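Local coordinates for protein putative PLP-dependent aminotransferase (PDB 3JU7) that probably transfers amino groups with the help of pyridoxal phosphate, as a member of the DegT/DnrJ/EryC1/StrS aminotransferase family, at residues D20-I25 with S236-A241; N38-Q43 with I242-M247; T57-A62 with G199-K204. All coordinates share one frame; numbering follows the deposited sequence.

Contact 1: residues D20-I25 with S236-A241. With CA (calcium ion), chain C; CA (calcium ion), chain E.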
# COMPACT_ATOMS: atom_id res chain seq x y z
N ASP A 20 -12.02 -18.05 13.87
CA ASP A 20 -11.70 -17.67 15.24
C ASP A 20 -10.99 -16.33 15.37
O ASP A 20 -11.34 -15.53 16.19
CB ASP A 20 -10.82 -18.72 15.88
CG ASP A 20 -11.55 -19.98 16.13
OD1 ASP A 20 -12.81 -20.05 16.03
OD2 ASP A 20 -10.86 -20.94 16.46
N GLU A 21 -9.98 -16.10 14.55
CA GLU A 21 -9.29 -14.84 14.59
C GLU A 21 -10.21 -13.70 14.17
O GLU A 21 -10.15 -12.61 14.77
CB GLU A 21 -8.03 -14.85 13.73
CG GLU A 21 -6.88 -15.64 14.35
CD GLU A 21 -7.00 -17.15 14.17
OE1 GLU A 21 -7.88 -17.61 13.41
OE2 GLU A 21 -6.23 -17.88 14.80
N LEU A 22 -11.03 -13.92 13.14
CA LEU A 22 -12.03 -12.93 12.75
C LEU A 22 -13.00 -12.62 13.91
O LEU A 22 -13.36 -11.45 14.13
CB LEU A 22 -12.80 -13.37 11.49
CG LEU A 22 -11.97 -13.49 10.21
CD1 LEU A 22 -12.85 -13.84 9.03
CD2 LEU A 22 -11.20 -12.24 9.89
N LYS A 23 -13.40 -13.64 14.67
CA LYS A 23 -14.20 -13.37 15.88
C LYS A 23 -13.42 -12.52 16.87
O LYS A 23 -13.96 -11.60 17.46
CB LYS A 23 -14.68 -14.65 16.58
CG LYS A 23 -15.64 -15.53 15.77
CD LYS A 23 -16.87 -14.82 15.14
CE LYS A 23 -18.05 -14.62 16.10
NZ LYS A 23 -19.34 -14.58 15.33
N GLU A 24 -12.14 -12.82 17.07
CA GLU A 24 -11.34 -11.97 17.95
C GLU A 24 -11.35 -10.51 17.51
O GLU A 24 -11.49 -9.61 18.33
CB GLU A 24 -9.91 -12.43 17.95
CG GLU A 24 -9.63 -13.59 18.83
CD GLU A 24 -8.13 -13.81 18.92
OE1 GLU A 24 -7.45 -12.95 19.51
OE2 GLU A 24 -7.66 -14.82 18.37
N ILE A 25 -11.15 -10.29 16.20
CA ILE A 25 -11.12 -8.94 15.69
C ILE A 25 -12.44 -8.24 15.97
O ILE A 25 -12.45 -7.08 16.38
CB ILE A 25 -10.88 -8.91 14.17
CG1 ILE A 25 -9.43 -9.31 13.85
CG2 ILE A 25 -11.15 -7.53 13.65
CD1 ILE A 25 -9.18 -9.84 12.46
N SER A 236 -3.74 -4.68 7.54
CA SER A 236 -4.91 -4.86 8.40
C SER A 236 -4.82 -6.08 9.34
O SER A 236 -4.03 -7.02 9.14
CB SER A 236 -6.22 -4.89 7.58
OG SER A 236 -6.43 -6.12 6.94
N GLU A 237 -5.65 -6.05 10.38
CA GLU A 237 -5.83 -7.22 11.27
C GLU A 237 -6.38 -8.44 10.50
O GLU A 237 -6.06 -9.57 10.78
CB GLU A 237 -6.79 -6.84 12.37
CG GLU A 237 -6.20 -5.91 13.44
CD GLU A 237 -5.11 -6.61 14.28
OE1 GLU A 237 -3.94 -6.70 13.85
OE2 GLU A 237 -5.45 -7.07 15.37
N TYR A 238 -7.18 -8.16 9.47
CA TYR A 238 -7.77 -9.20 8.69
C TYR A 238 -6.72 -9.98 7.88
O TYR A 238 -6.70 -11.21 7.89
CB TYR A 238 -8.81 -8.58 7.77
CG TYR A 238 -10.00 -7.92 8.47
CD1 TYR A 238 -10.97 -8.70 9.12
CD2 TYR A 238 -10.19 -6.53 8.44
CE1 TYR A 238 -12.06 -8.12 9.71
CE2 TYR A 238 -11.30 -5.96 9.04
CZ TYR A 238 -12.23 -6.76 9.67
OH TYR A 238 -13.33 -6.23 10.29
N ALA A 239 -5.84 -9.25 7.20
CA ALA A 239 -4.70 -9.84 6.53
C ALA A 239 -3.83 -10.62 7.52
O ALA A 239 -3.47 -11.76 7.24
CB ALA A 239 -3.87 -8.78 5.79
N ALA A 240 -3.53 -10.06 8.70
CA ALA A 240 -2.75 -10.81 9.72
C ALA A 240 -3.44 -12.10 10.13
O ALA A 240 -2.78 -13.11 10.39
CB ALA A 240 -2.51 -9.98 10.93
N ALA A 241 -4.77 -12.06 10.23
CA ALA A 241 -5.58 -13.25 10.58
C ALA A 241 -5.29 -14.39 9.60
O ALA A 241 -5.02 -15.52 10.01
CB ALA A 241 -7.09 -12.91 10.57
CA CA C . -8.33 -21.40 16.42
CA CA E . -11.14 -23.42 16.48
O HOH W 1 -8.17 -20.46 14.10
O HOH W 2 -8.45 -23.87 15.24
O HOH W 3 -11.82 -23.34 14.20
O HOH W 4 -10.38 -22.90 19.08

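Contact 2: residues N38-Q43 with I242-M247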
# COMPACT_ATOMS: atom_id res chain seq x y z
N ASN A 38 -1.90 -8.73 14.30
CA ASN A 38 -0.64 -8.44 13.60
C ASN A 38 0.58 -8.66 14.49
O ASN A 38 1.55 -9.29 14.09
CB ASN A 38 -0.65 -7.03 13.08
CG ASN A 38 0.46 -6.77 12.08
OD1 ASN A 38 0.34 -7.05 10.87
ND2 ASN A 38 1.55 -6.20 12.56
N GLN A 39 0.54 -8.18 15.72
CA GLN A 39 1.66 -8.44 16.62
C GLN A 39 1.83 -9.94 16.81
O GLN A 39 2.96 -10.43 16.86
CB GLN A 39 1.49 -7.82 17.99
CG GLN A 39 1.42 -6.29 18.05
CD GLN A 39 0.92 -5.81 19.41
OE1 GLN A 39 1.39 -6.28 20.47
NE2 GLN A 39 -0.03 -4.87 19.39
N ARG A 40 0.72 -10.67 16.96
CA ARG A 40 0.80 -12.13 17.20
C ARG A 40 1.44 -12.79 16.00
O ARG A 40 2.31 -13.63 16.15
CB ARG A 40 -0.58 -12.74 17.46
CG ARG A 40 -0.54 -14.22 17.88
CD ARG A 40 -1.94 -14.85 18.00
NE ARG A 40 -2.75 -14.04 18.88
CZ ARG A 40 -4.07 -13.97 18.89
NH1 ARG A 40 -4.81 -14.71 18.08
NH2 ARG A 40 -4.65 -13.15 19.75
N PHE A 41 1.05 -12.36 14.81
CA PHE A 41 1.58 -12.91 13.58
C PHE A 41 3.11 -12.72 13.51
O PHE A 41 3.84 -13.67 13.20
CB PHE A 41 0.86 -12.22 12.40
CG PHE A 41 1.28 -12.71 11.03
CD1 PHE A 41 1.63 -14.05 10.79
CD2 PHE A 41 1.25 -11.83 9.95
CE1 PHE A 41 1.98 -14.48 9.50
CE2 PHE A 41 1.59 -12.25 8.66
CZ PHE A 41 1.96 -13.57 8.43
N GLU A 42 3.57 -11.51 13.83
CA GLU A 42 5.00 -11.19 13.80
C GLU A 42 5.75 -11.98 14.86
O GLU A 42 6.85 -12.42 14.62
CB GLU A 42 5.23 -9.69 14.00
CG GLU A 42 4.70 -8.82 12.85
CD GLU A 42 4.71 -7.34 13.22
OE1 GLU A 42 4.83 -7.02 14.43
OE2 GLU A 42 4.58 -6.49 12.34
N GLN A 43 5.15 -12.15 16.04
CA GLN A 43 5.80 -12.90 17.11
C GLN A 43 5.91 -14.36 16.69
O GLN A 43 6.89 -15.03 16.99
CB GLN A 43 5.06 -12.76 18.46
N ILE A 242 -5.31 -14.08 8.30
CA ILE A 242 -5.04 -15.10 7.29
C ILE A 242 -3.57 -15.52 7.39
O ILE A 242 -3.25 -16.70 7.33
CB ILE A 242 -5.42 -14.63 5.86
CG1 ILE A 242 -6.91 -14.26 5.82
CG2 ILE A 242 -5.14 -15.74 4.86
CD1 ILE A 242 -7.51 -14.13 4.47
N GLY A 243 -2.67 -14.56 7.60
CA GLY A 243 -1.27 -14.92 7.76
C GLY A 243 -1.05 -15.93 8.87
O GLY A 243 -0.32 -16.92 8.70
N ILE A 244 -1.67 -15.70 10.02
CA ILE A 244 -1.51 -16.66 11.14
C ILE A 244 -1.99 -18.06 10.77
O ILE A 244 -1.39 -19.07 11.20
CB ILE A 244 -2.32 -16.22 12.41
CG1 ILE A 244 -1.62 -15.05 13.10
CG2 ILE A 244 -2.55 -17.43 13.41
CD1 ILE A 244 -2.46 -14.50 14.23
N ALA A 245 -3.10 -18.14 10.04
CA ALA A 245 -3.67 -19.42 9.64
C ALA A 245 -2.78 -20.06 8.62
O ALA A 245 -2.74 -21.28 8.53
CB ALA A 245 -5.13 -19.26 9.09
N THR A 246 -2.13 -19.24 7.80
CA THR A 246 -1.23 -19.75 6.80
C THR A 246 0.04 -20.32 7.45
O THR A 246 0.61 -21.26 6.91
CB THR A 246 -0.86 -18.68 5.79
OG1 THR A 246 -2.06 -18.20 5.18
CG2 THR A 246 0.09 -19.24 4.69
N MSE A 247 0.46 -19.76 8.60
CA MSE A 247 1.56 -20.33 9.36
C MSE A 247 1.19 -21.72 9.85
O MSE A 247 2.05 -22.58 9.88
CB MSE A 247 1.96 -19.48 10.59
CG MSE A 247 2.73 -18.20 10.29
SE MSE A 247 4.51 -18.54 9.64
CE MSE A 247 5.14 -19.36 11.27

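Contact 3: residues T57-A62 with G199-K204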
# COMPACT_ATOMS: atom_id res chain seq x y z
N THR A 57 8.60 -6.65 10.50
CA THR A 57 7.34 -5.94 10.45
C THR A 57 6.53 -6.36 9.24
O THR A 57 7.08 -6.58 8.15
CB THR A 57 7.54 -4.42 10.45
OG1 THR A 57 6.25 -3.82 10.65
CG2 THR A 57 8.20 -3.90 9.08
N THR A 58 5.21 -6.50 9.42
CA THR A 58 4.33 -6.72 8.27
C THR A 58 4.23 -5.42 7.48
O THR A 58 4.52 -4.35 8.02
CB THR A 58 2.96 -7.19 8.68
OG1 THR A 58 2.34 -6.20 9.51
CG2 THR A 58 3.03 -8.55 9.45
N VAL A 59 3.92 -5.51 6.18
CA VAL A 59 3.62 -4.34 5.35
C VAL A 59 2.44 -4.72 4.45
O VAL A 59 2.11 -5.89 4.34
CB VAL A 59 4.81 -3.88 4.52
CG1 VAL A 59 5.89 -3.32 5.45
CG2 VAL A 59 5.35 -5.02 3.65
N ALA A 60 1.82 -3.73 3.79
CA ALA A 60 0.59 -4.00 3.06
C ALA A 60 0.84 -4.80 1.80
O ALA A 60 -0.03 -5.54 1.34
CB ALA A 60 -0.16 -2.73 2.77
N ASN A 61 2.04 -4.64 1.24
CA ASN A 61 2.55 -5.46 0.15
C ASN A 61 4.09 -5.27 0.05
O ASN A 61 4.65 -4.29 0.60
CB ASN A 61 1.79 -5.17 -1.18
CG ASN A 61 2.06 -3.79 -1.73
OD1 ASN A 61 3.22 -3.42 -1.98
ND2 ASN A 61 0.98 -3.03 -2.01
N ALA A 62 4.76 -6.20 -0.60
CA ALA A 62 6.25 -6.20 -0.70
C ALA A 62 6.76 -5.02 -1.48
O ALA A 62 7.87 -4.56 -1.23
CB ALA A 62 6.78 -7.49 -1.35
N GLY A 199 3.03 -8.49 2.92
CA GLY A 199 4.46 -8.65 2.85
C GLY A 199 5.06 -8.52 4.23
O GLY A 199 4.34 -8.29 5.21
N LEU A 200 6.39 -8.69 4.29
CA LEU A 200 7.16 -8.67 5.53
C LEU A 200 8.57 -8.13 5.28
O LEU A 200 9.16 -8.32 4.18
CB LEU A 200 7.26 -10.07 6.08
CG LEU A 200 7.76 -10.25 7.55
CD1 LEU A 200 6.65 -10.05 8.56
CD2 LEU A 200 8.42 -11.57 7.76
N ILE A 201 9.11 -7.45 6.29
CA ILE A 201 10.51 -7.04 6.29
C ILE A 201 11.19 -7.63 7.49
O ILE A 201 10.68 -7.56 8.58
CB ILE A 201 10.72 -5.49 6.30
CG1 ILE A 201 9.84 -4.84 5.22
CG2 ILE A 201 12.20 -5.19 6.07
CD1 ILE A 201 10.04 -3.32 5.06
N TYR A 202 12.35 -8.24 7.28
CA TYR A 202 13.17 -8.78 8.37
C TYR A 202 14.50 -8.03 8.40
O TYR A 202 15.03 -7.68 7.35
CB TYR A 202 13.50 -10.26 8.15
CG TYR A 202 14.53 -10.75 9.13
CD1 TYR A 202 14.16 -11.15 10.42
CD2 TYR A 202 15.89 -10.76 8.80
CE1 TYR A 202 15.12 -11.58 11.33
CE2 TYR A 202 16.84 -11.19 9.72
CZ TYR A 202 16.45 -11.61 10.98
OH TYR A 202 17.41 -12.03 11.89
N SER A 203 15.01 -7.77 9.59
CA SER A 203 16.40 -7.34 9.75
C SER A 203 16.90 -7.83 11.09
O SER A 203 16.13 -8.01 12.06
CB SER A 203 16.60 -5.82 9.61
OG SER A 203 17.97 -5.44 9.71
N LYS A 204 18.18 -8.10 11.13
CA LYS A 204 18.81 -8.33 12.41
C LYS A 204 18.78 -7.01 13.20
O LYS A 204 18.79 -7.02 14.44
CB LYS A 204 20.22 -8.83 12.19
CG LYS A 204 21.02 -9.05 13.46
CD LYS A 204 20.48 -10.16 14.30
CE LYS A 204 21.50 -10.56 15.37
NZ LYS A 204 21.33 -11.96 15.76

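Contact 1: residues D20-I25 with S236-A241
An antiparallel helix pair beside the subunit interface joins helix 19-28 to the first turn of helix 237-248, with I25 reaching across. The axes of the short segments approach to 9.6 Å at an angle of 157°, and E21 faces A241 while I25 faces E237. I25 makes the most extensive contact: its CG1 is anti to the carbonyl carbon (chi1 -71°), and the extended chain carries CD1 to within 3.6 Å of E237 O and 3.8 Å of E237 CB. A branched aliphatic side chain suits this place, since I25 CG2 at the same time meets the Y238 ring, 4.1 Å from CE1. L22 comes to that ring differently, its CD2 lying near the ring plane, at the edge, 3.6 Å from Y238 CD1. V15 and Y18 of the second subunit pack on L22 and Y238, placing the pair at the dimer interface. A241, with only a methyl, lets the backbones come near at E21, its CB 3.8 Å from E21 CB.

No hydrogen bond links the two segments; the contact is made mainly by aliphatic and aromatic carbons. Polar ends turn to other partners: Y238 OH bonds T12 of the second subunit, and the E237 carboxylate takes the backbone N atoms of I37 and N38. S236 is the N-cap of helix 237-248, its OG accepting from A239 N. D20 OD2 bridges two calcium ions, and a water on one of them also bonds E21 OE1.

Contact 2: residues N38-Q43 with I242-M247
F41 lays its ring against the backbone of G243, face first. With CG anti to the backbone N (chi1 -179°), the phenyl group leaves helix 36-48 and reaches the neighbouring helix. G243 CA sits over one ring face in a CH-pi contact, 3.9 Å from the F41 centroid and displaced toward the rim. Glycine fits here because the absence of a side chain lets an aromatic ring lie directly on the helix backbone; F41 CE1 is 3.4 Å from G243 C. M247, a selenomethionine in this crystal, comes to the same ring from another direction: its CG lies at the edge, near the ring plane, 3.9 Å from F41 CE1.

I244 packs beside the CB of F41, its CG1 3.8 Å away. Farther out, I244 CD1 meets the aliphatic part of R40, 3.8 Å from CD, the two side chains running nearly perpendicular. Arginine suits this border of the contact because its methylenes pack on isoleucine while its guanidinium group goes on to a salt bridge with E24. Within helix 237-248, T246 OG1 gives a hydrogen bond of 2.9 Å to I242 O, a carbonyl that also accepts from T246 N. The segment axes lie 9.4 Å apart and run in the same sense, crossing at 29°: a helix-helix packing in which F41, lying between helix 237-248 and T58 of strand 55-59, joins helix to sheet in the aminotransferase domain.

Contact 3: residues T57-A62 with G199-K204
L200 packs over the backbone of T57 and T58, drawing nearer with each step along its side chain. Its CB is 4.1 Å from T57 O; CG, held anti to the backbone N (chi1 -167°), comes to 3.8 Å from the same oxygen, and CD1 ends 3.5 Å from it. That last methyl also meets T58 CG2 at 4.0 Å, so leucine gives the strand pair an apolar cover on this face, continued by I45 of helix 36-48.

The opposite face carries T57, V59 and I201. T57 and I201 run alongside each other, whereas V59 CG1 meets I201 CD1 with the side chains nearly perpendicular; beta-branched residues suit such extended backbone. T57 and I201 form a hydrogen-bonded pair, with I201 N giving to T57 O at 2.9 Å and T57 N to I201 O at 3.0 Å. At the next such pair V59 N donates to G199 O, but the return bond from G199 N is weak. Glycine suits position 199 because the chain of N61 and A62 turns closely past it. N61 OD1 caps the following helix at L64 N, its ND2 bonds N232 O of the second subunit, and A62 N bonds a phosphate oxygen of the pyridoxal phosphate-lysine at position 191. Strands 55-59 and 199-203 are antiparallel neighbours in the large-domain sheet of a fold type I PLP enzyme, the first leading to the cofactor's phosphate.

Contacts 1 and 2 share helix 237-248, which packs against helix 19-28 through its first turns and against helix 36-48 farther along. Polar side chains between these three helices tie the two contacts together. Contact 2 joins contact 3 through two probable hydrogen bonds, N38 OD1 with T58 OG1 and E42 OE2 with T58 N. Contact 3 lies deepest: its centre is about 11 Å from the centre of the chain, and it is held chiefly by backbone hydrogen bonds with side-chain packing on both faces. The helical contacts lie farther out and rely on apolar packing: contact 1 is buried yet borders calcium ions, while contact 2 is only partly buried.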